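Local coordinates for protein ulvan Lyase-PL25 (PDB 5UAM) that cleaves ulvan, the sulfated cell-wall polysaccharide of green seaweeds, as a zinc-containing beta-propeller lyase, at residues A[173-178]-A[198-203]; A[351-356]-A[388-393]; A[77-82]-A[450-455]. All coordinates share one frame; numbering follows the deposited sequence.

Contact 1. Residues A[173-178]-A[198-203]; sequences GDIYLF and RTFASP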
# COMPACT_ATOMS: atom_id res chain seq x y z
N GLY A 173 18.26 12.20 0.44
CA GLY A 173 18.60 10.85 0.78
C GLY A 173 18.01 10.34 2.07
O GLY A 173 18.13 9.14 2.35
N ASP A 174 17.38 11.20 2.87
CA ASP A 174 16.79 10.73 4.12
C ASP A 174 15.66 9.75 3.81
O ASP A 174 14.91 9.90 2.84
CB ASP A 174 16.22 11.90 4.92
CG ASP A 174 17.31 12.81 5.53
OD1 ASP A 174 18.53 12.50 5.44
OD2 ASP A 174 16.92 13.87 6.08
N ILE A 175 15.54 8.75 4.67
CA ILE A 175 14.59 7.65 4.49
C ILE A 175 13.58 7.69 5.63
O ILE A 175 13.96 7.76 6.81
CB ILE A 175 15.30 6.29 4.46
CG1 ILE A 175 16.14 6.19 3.18
CG2 ILE A 175 14.30 5.16 4.57
CD1 ILE A 175 17.16 5.11 3.25
N TYR A 176 12.30 7.66 5.27
CA TYR A 176 11.22 7.57 6.23
C TYR A 176 10.45 6.28 6.00
O TYR A 176 9.99 6.03 4.88
CB TYR A 176 10.26 8.76 6.10
CG TYR A 176 10.89 10.06 6.47
CD1 TYR A 176 11.69 10.77 5.57
CD2 TYR A 176 10.71 10.61 7.74
CE1 TYR A 176 12.26 11.97 5.93
CE2 TYR A 176 11.29 11.79 8.11
CZ TYR A 176 12.06 12.49 7.20
OH TYR A 176 12.64 13.68 7.57
N LEU A 177 10.28 5.49 7.05
CA LEU A 177 9.48 4.28 7.01
C LEU A 177 8.24 4.53 7.86
O LEU A 177 8.36 4.76 9.06
CB LEU A 177 10.23 3.06 7.55
CG LEU A 177 9.47 1.74 7.38
CD1 LEU A 177 9.44 1.33 5.92
CD2 LEU A 177 10.16 0.65 8.23
N PHE A 178 7.07 4.50 7.22
CA PHE A 178 5.79 4.69 7.88
C PHE A 178 5.13 3.33 8.07
O PHE A 178 5.20 2.46 7.20
CB PHE A 178 4.88 5.56 7.01
CG PHE A 178 5.34 6.96 6.88
CD1 PHE A 178 6.31 7.28 5.97
CD2 PHE A 178 4.81 7.96 7.68
CE1 PHE A 178 6.76 8.55 5.83
CE2 PHE A 178 5.29 9.27 7.57
CZ PHE A 178 6.27 9.54 6.63
N ARG A 198 20.86 2.42 7.55
CA ARG A 198 21.70 1.58 8.40
C ARG A 198 21.34 1.75 9.87
O ARG A 198 21.51 0.81 10.66
CB ARG A 198 23.17 1.89 8.14
CG ARG A 198 23.58 1.67 6.69
CD ARG A 198 23.50 0.20 6.31
NE ARG A 198 23.69 -0.01 4.88
CZ ARG A 198 23.96 -1.19 4.33
NH1 ARG A 198 24.11 -2.27 5.09
NH2 ARG A 198 24.10 -1.27 3.02
N THR A 199 20.85 2.93 10.27
CA THR A 199 20.29 3.13 11.60
C THR A 199 19.06 4.02 11.49
O THR A 199 18.99 4.91 10.64
CB THR A 199 21.28 3.73 12.59
OG1 THR A 199 21.53 5.08 12.25
CG2 THR A 199 22.59 3.00 12.56
N PHE A 200 18.09 3.76 12.36
CA PHE A 200 16.84 4.51 12.40
C PHE A 200 16.66 5.11 13.77
O PHE A 200 17.01 4.49 14.78
CB PHE A 200 15.65 3.60 12.11
CG PHE A 200 15.44 3.31 10.65
CD1 PHE A 200 16.11 2.26 10.04
CD2 PHE A 200 14.60 4.09 9.90
CE1 PHE A 200 15.91 1.99 8.69
CE2 PHE A 200 14.40 3.84 8.56
CZ PHE A 200 15.06 2.78 7.95
N ALA A 201 16.14 6.32 13.80
CA ALA A 201 15.74 6.96 15.04
C ALA A 201 14.47 6.31 15.59
O ALA A 201 13.75 5.58 14.90
CB ALA A 201 15.54 8.46 14.83
N SER A 202 14.17 6.64 16.85
CA SER A 202 13.00 6.07 17.50
C SER A 202 11.72 6.50 16.78
O SER A 202 11.66 7.59 16.19
CB SER A 202 12.93 6.50 18.96
OG SER A 202 14.01 5.92 19.68
N PRO A 203 10.68 5.67 16.83
CA PRO A 203 9.42 6.03 16.17
C PRO A 203 8.84 7.34 16.67
O PRO A 203 8.89 7.67 17.87
CB PRO A 203 8.51 4.85 16.50
CG PRO A 203 9.44 3.70 16.71
CD PRO A 203 10.64 4.30 17.36

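Contact 2. Residues A[351-356]-A[388-393]; sequences DKVIPQ and SWWQSH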
# COMPACT_ATOMS: atom_id res chain seq x y z
N ASP A 351 -17.58 10.30 -5.90
CA ASP A 351 -18.24 9.44 -6.88
C ASP A 351 -17.40 8.20 -7.16
O ASP A 351 -16.17 8.23 -7.12
CB ASP A 351 -18.46 10.22 -8.17
CG ASP A 351 -19.28 11.49 -7.96
OD1 ASP A 351 -20.48 11.35 -7.65
OD2 ASP A 351 -18.72 12.60 -8.08
N LYS A 352 -18.10 7.09 -7.43
CA LYS A 352 -17.42 5.85 -7.81
C LYS A 352 -16.69 6.05 -9.12
O LYS A 352 -17.19 6.70 -10.05
CB LYS A 352 -18.45 4.73 -8.00
CG LYS A 352 -19.13 4.25 -6.73
CD LYS A 352 -20.18 3.18 -7.06
CE LYS A 352 -20.88 2.67 -5.83
NZ LYS A 352 -21.96 1.72 -6.22
N VAL A 353 -15.50 5.46 -9.20
CA VAL A 353 -14.75 5.46 -10.45
C VAL A 353 -15.49 4.68 -11.52
O VAL A 353 -15.72 5.17 -12.63
CB VAL A 353 -13.33 4.90 -10.22
CG1 VAL A 353 -12.59 4.76 -11.55
CG2 VAL A 353 -12.52 5.80 -9.25
N ILE A 354 -15.89 3.45 -11.21
CA ILE A 354 -16.64 2.60 -12.14
C ILE A 354 -18.12 2.85 -11.88
O ILE A 354 -18.62 2.46 -10.81
CB ILE A 354 -16.27 1.12 -11.97
CG1 ILE A 354 -14.76 0.95 -12.16
CG2 ILE A 354 -17.07 0.30 -12.98
CD1 ILE A 354 -14.22 -0.47 -11.91
N PRO A 355 -18.85 3.46 -12.81
CA PRO A 355 -20.25 3.82 -12.54
C PRO A 355 -21.11 2.58 -12.28
O PRO A 355 -20.98 1.56 -12.95
CB PRO A 355 -20.70 4.54 -13.82
CG PRO A 355 -19.50 4.73 -14.65
CD PRO A 355 -18.44 3.80 -14.18
N GLN A 356 -21.96 2.69 -11.26
CA GLN A 356 -22.96 1.67 -10.94
C GLN A 356 -22.37 0.31 -10.59
O GLN A 356 -23.08 -0.70 -10.58
CB GLN A 356 -24.01 1.53 -12.04
CG GLN A 356 -24.95 2.73 -12.19
CD GLN A 356 -24.36 3.84 -13.04
OE1 GLN A 356 -23.88 3.60 -14.15
NE2 GLN A 356 -24.40 5.07 -12.52
N SER A 388 -7.91 -2.33 -16.11
CA SER A 388 -8.10 -1.41 -17.22
C SER A 388 -7.95 0.03 -16.75
O SER A 388 -8.07 0.34 -15.57
CB SER A 388 -9.44 -1.62 -17.90
OG SER A 388 -10.50 -1.39 -16.99
N TRP A 389 -7.68 0.90 -17.72
CA TRP A 389 -7.56 2.33 -17.48
C TRP A 389 -8.94 2.99 -17.53
O TRP A 389 -9.74 2.71 -18.42
CB TRP A 389 -6.69 2.96 -18.56
CG TRP A 389 -5.22 2.63 -18.45
CD1 TRP A 389 -4.54 1.69 -19.15
CD2 TRP A 389 -4.27 3.23 -17.56
NE1 TRP A 389 -3.21 1.67 -18.76
CE2 TRP A 389 -3.02 2.63 -17.80
CE3 TRP A 389 -4.35 4.25 -16.61
CZ2 TRP A 389 -1.86 2.99 -17.12
CZ3 TRP A 389 -3.19 4.62 -15.93
CH2 TRP A 389 -1.97 3.99 -16.19
N TRP A 390 -9.19 3.87 -16.57
CA TRP A 390 -10.41 4.67 -16.52
C TRP A 390 -10.02 6.14 -16.44
O TRP A 390 -9.23 6.52 -15.57
CB TRP A 390 -11.25 4.28 -15.30
CG TRP A 390 -11.83 2.91 -15.44
CD1 TRP A 390 -11.16 1.72 -15.37
CD2 TRP A 390 -13.19 2.58 -15.71
NE1 TRP A 390 -12.02 0.68 -15.57
CE2 TRP A 390 -13.28 1.17 -15.78
CE3 TRP A 390 -14.35 3.34 -15.88
CZ2 TRP A 390 -14.48 0.51 -16.03
CZ3 TRP A 390 -15.54 2.68 -16.15
CH2 TRP A 390 -15.60 1.28 -16.21
N GLN A 391 -10.59 6.95 -17.33
CA GLN A 391 -10.16 8.34 -17.53
C GLN A 391 -11.31 9.29 -17.21
O GLN A 391 -12.43 9.11 -17.70
CB GLN A 391 -9.72 8.55 -18.97
CG GLN A 391 -9.47 10.02 -19.35
CD GLN A 391 -8.07 10.47 -19.01
OE1 GLN A 391 -7.10 9.95 -19.54
NE2 GLN A 391 -7.97 11.46 -18.13
N SER A 392 -11.01 10.32 -16.44
CA SER A 392 -11.93 11.43 -16.22
C SER A 392 -11.29 12.70 -16.76
O SER A 392 -10.08 12.90 -16.64
CB SER A 392 -12.21 11.62 -14.73
OG SER A 392 -13.00 12.79 -14.51
N HIS A 393 -12.13 13.56 -17.33
CA HIS A 393 -11.73 14.92 -17.69
C HIS A 393 -12.55 15.98 -16.98
O HIS A 393 -12.50 17.15 -17.35
CB HIS A 393 -11.82 15.13 -19.21
CG HIS A 393 -10.81 14.34 -19.97
ND1 HIS A 393 -9.46 14.64 -19.95
CD2 HIS A 393 -10.94 13.25 -20.77
CE1 HIS A 393 -8.81 13.78 -20.71
NE2 HIS A 393 -9.68 12.92 -21.22

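Contact 3. Residues A[77-82]-A[450-455]; sequences QGPFRA and VTRSLV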
# COMPACT_ATOMS: atom_id res chain seq x y z
N GLN A 77 16.15 -10.57 -14.44
CA GLN A 77 16.92 -11.22 -13.39
C GLN A 77 16.00 -11.63 -12.26
O GLN A 77 15.06 -10.91 -11.93
CB GLN A 77 17.96 -10.27 -12.78
CG GLN A 77 18.94 -9.67 -13.77
CD GLN A 77 20.03 -10.63 -14.16
OE1 GLN A 77 20.71 -11.20 -13.30
NE2 GLN A 77 20.22 -10.81 -15.46
N GLY A 78 16.27 -12.78 -11.66
CA GLY A 78 15.50 -13.25 -10.55
C GLY A 78 14.26 -13.98 -10.99
O GLY A 78 14.11 -14.36 -12.15
N PRO A 79 13.34 -14.21 -10.07
CA PRO A 79 13.30 -13.66 -8.71
C PRO A 79 14.26 -14.35 -7.74
O PRO A 79 14.62 -15.52 -7.89
CB PRO A 79 11.87 -13.93 -8.29
CG PRO A 79 11.50 -15.18 -9.01
CD PRO A 79 12.16 -15.04 -10.36
N PHE A 80 14.64 -13.58 -6.72
CA PHE A 80 15.49 -14.05 -5.64
C PHE A 80 14.78 -13.78 -4.33
O PHE A 80 14.09 -12.76 -4.18
CB PHE A 80 16.84 -13.30 -5.62
CG PHE A 80 17.66 -13.46 -6.86
CD1 PHE A 80 18.41 -14.60 -7.05
CD2 PHE A 80 17.70 -12.47 -7.82
CE1 PHE A 80 19.19 -14.76 -8.20
CE2 PHE A 80 18.48 -12.65 -8.97
CZ PHE A 80 19.21 -13.77 -9.14
N ARG A 81 14.97 -14.68 -3.37
CA ARG A 81 14.42 -14.48 -2.04
C ARG A 81 15.29 -13.49 -1.26
O ARG A 81 16.51 -13.66 -1.17
CB ARG A 81 14.36 -15.81 -1.29
CG ARG A 81 13.76 -15.65 0.10
CD ARG A 81 13.49 -16.96 0.78
NE ARG A 81 14.71 -17.66 1.12
CZ ARG A 81 14.74 -18.72 1.92
NH1 ARG A 81 13.62 -19.17 2.48
NH2 ARG A 81 15.89 -19.31 2.19
N ALA A 82 14.65 -12.47 -0.67
CA ALA A 82 15.39 -11.41 0.02
C ALA A 82 15.42 -11.57 1.54
O ALA A 82 16.18 -10.85 2.20
CB ALA A 82 14.79 -10.04 -0.32
N VAL A 450 4.90 -6.85 -19.66
CA VAL A 450 6.30 -6.97 -20.05
C VAL A 450 6.62 -8.46 -20.05
O VAL A 450 6.68 -9.08 -18.99
CB VAL A 450 7.22 -6.23 -19.08
CG1 VAL A 450 8.68 -6.40 -19.50
CG2 VAL A 450 6.86 -4.76 -19.00
N THR A 451 6.83 -9.03 -21.23
CA THR A 451 6.95 -10.48 -21.34
C THR A 451 8.33 -10.98 -20.90
O THR A 451 9.30 -10.22 -20.78
CB THR A 451 6.66 -10.95 -22.76
OG1 THR A 451 7.64 -10.46 -23.68
CG2 THR A 451 5.26 -10.50 -23.22
N ARG A 452 8.37 -12.28 -20.64
CA ARG A 452 9.60 -12.97 -20.26
C ARG A 452 9.70 -14.28 -21.04
O ARG A 452 8.70 -14.95 -21.30
CB ARG A 452 9.61 -13.29 -18.77
CG ARG A 452 10.89 -13.98 -18.31
CD ARG A 452 11.01 -14.03 -16.78
NE ARG A 452 12.38 -14.40 -16.42
CZ ARG A 452 12.87 -14.39 -15.18
NH1 ARG A 452 12.09 -14.10 -14.15
NH2 ARG A 452 14.14 -14.66 -14.97
N SER A 453 10.92 -14.65 -21.43
CA SER A 453 11.16 -15.94 -22.04
C SER A 453 10.78 -17.04 -21.07
O SER A 453 11.22 -17.06 -19.92
CB SER A 453 12.64 -16.07 -22.38
OG SER A 453 13.05 -17.41 -22.48
N LEU A 454 10.00 -18.02 -21.55
CA LEU A 454 9.59 -19.11 -20.68
C LEU A 454 10.79 -19.98 -20.28
O LEU A 454 10.89 -20.41 -19.13
CB LEU A 454 8.54 -19.97 -21.38
CG LEU A 454 7.95 -21.11 -20.55
CD1 LEU A 454 7.39 -20.61 -19.22
CD2 LEU A 454 6.88 -21.83 -21.37
N VAL A 455 11.72 -20.20 -21.21
CA VAL A 455 12.94 -20.95 -20.88
C VAL A 455 13.70 -20.24 -19.77
O VAL A 455 14.19 -20.87 -18.82
CB VAL A 455 13.81 -21.11 -22.13
CG1 VAL A 455 15.20 -21.63 -21.77
CG2 VAL A 455 13.14 -22.08 -23.11

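Contact 1. Residues A[173-178]-A[198-203]
Phe200 lays its ring against Ile175 and Leu177, two residues of strand 175-180 that point toward the same side of their sheet, while Tyr176 between them points away. The closer part of the contact, a light one of ordinary van der Waals approaches, gathers at one corner of the ring. There Phe200 CE2 lies 4.2 Å from the CG2 branch of Ile175 and 4.4 Å from CB of Leu177. Both carbons come in obliquely, and the ring corner at CE2 is shared between the two aliphatic side chains. CB of Phe200 points toward the strand. Strand 188-193, the antiparallel neighbour of 175-180, leads into this loop, and the Phe200 side chain also rests on its Gln191 and Ser193.

The loop side is far looser. Thr199, Ala201 and Ser202 are exposed and make no contact with the strand segment, and Phe200 itself is only partly buried, whereas Ile175 and Leu177 are buried. The loop backbone is tied down instead by Ala201, which bonds to Lys192, and by the carbonyl of Thr199, which takes a bond from the Ser193 hydroxyl. On the inner side Leu177 continues the packing onto Asn165 and Ala167 of strand 165-169, with its side chain about 9 Å from that of Tyr164, the likely proton acceptor of the active site. No hydrogen bond or charge pair joins the two segments, so their mutual attraction is apolar and non-directional, resting on burial of hydrocarbon and on shape.

Contact 2. Residues A[351-356]-A[388-393]
The six-membered ring of Trp390 forms a flat shelf under Ile354, whose CG1 sits over one face, 3.9 Å from the ring centroid and only 13° off the ring normal, in a CH-pi contact. Ile354 straddles this shelf rather than lying along it: the two side chains meet at about a right angle. Because CG2 stands anti to the backbone N and CG1 beside it (chi1 -57°), both branches reach the ring, Ile354 CG2 coming within 3.7 Å of Trp390 CH2 at the outer rim. The Pro355 and Trp390 side chains come from opposite directions, and Pro355 CD sits 3.7 Å from Trp390 CZ3, obliquely to the ring, while Val353 fits its CG1 branch near the root of the side chain, 4.0 Å from Trp390 CB. Three consecutive residues thus cover the indole from one side, Val353 near CB, Ile354 over the six-membered ring and Pro355 by CZ3.

On the five-membered ring, Trp390 NE1 gives a weak hydrogen bond of 2.9 Å to Ser388 OG, itself bonded to Glu401. With alanine in place of Trp390, Ile354 would probably lose the face it lies on, and the Ser388 hydroxyl its indole donor, though Glu401 would remain as a partner.

Val353 and Ile354 also rest on Tyr375 and Tyr379 of strand 373-381. The loop leaving strand 347-352, an outermost strand of the sheet 303-352, thus packs through apolar side chains against strands of the next sheet, 362-408, consistent with blade-to-blade packing in a beta-propeller.

Contact 3. Residues A[77-82]-A[450-455]
Gly78 and Arg452 meet where the backbones stay well apart, the closest CA atoms being those of Gln77 and Arg452 at 10.2 Å, and where strand 75-81 carries a cis peptide bond between Gly78 and Pro79. The gap is bridged by the long side chain of Arg452, which runs extended from CG to NE after a first torsion that sets CG anti to the backbone N (chi1 -178°). Its guanidinium arrives end-on and grips a single atom, the carbonyl oxygen of Gly78, with two nitrogens: NH2 at 2.8 Å from Gly78 O and NH1 at 2.9 Å from the same O. The oxygen lies in the guanidinium plane. Seen from the carbonyl, NH2 lies nearly along the C=O axis at 166°, whereas NH1 is tilted 33° from the carbonyl plane. Beside this fork, CD of Pro79 comes to 3.9 Å from Arg452 NH1 at the edge of the guanidinium.

The setting is the closure of the propeller. Strand 30-33, from the N-terminal end of the chain, pairs with strand 439-444 of the last sheet, the velcro arrangement of beta-propellers, and the short strand 452-453 pairs with 25-26, which precedes strand 30-33. Arg452 ties this end of the chain to strand 75-81, an outermost strand of the sheet 46-81.

Further partners fix the guanidinium: NE forms a salt bridge with Asp456, and NH1 also bonds to the carbonyl of Phe29, so an acidic group probably balances its buried charge. Ser453, the N-cap residue of helix 454-460, bonds through its hydroxyl to the backbone N of Asp456.

How the contacts relate
The three contacts stand around the rim of one beta-propeller, their centres 31 to 37 Å apart and none touching another. Contacts 1 and 2 lie on opposite sides of the chain's centre and follow in series along the sequence. Both are nested inside the long loop closed by contact 3, which links residues 77-82 to the C-terminal segment 450-455. No sheet is common to them: contact 1 packs the loop between strands 188-193 and 204-211 on strand 175-180 of one sheet, contact 2 links two successive later sheets, and contact 3 brings the C-terminal segment against the early sheet 46-81, helping to close the ring.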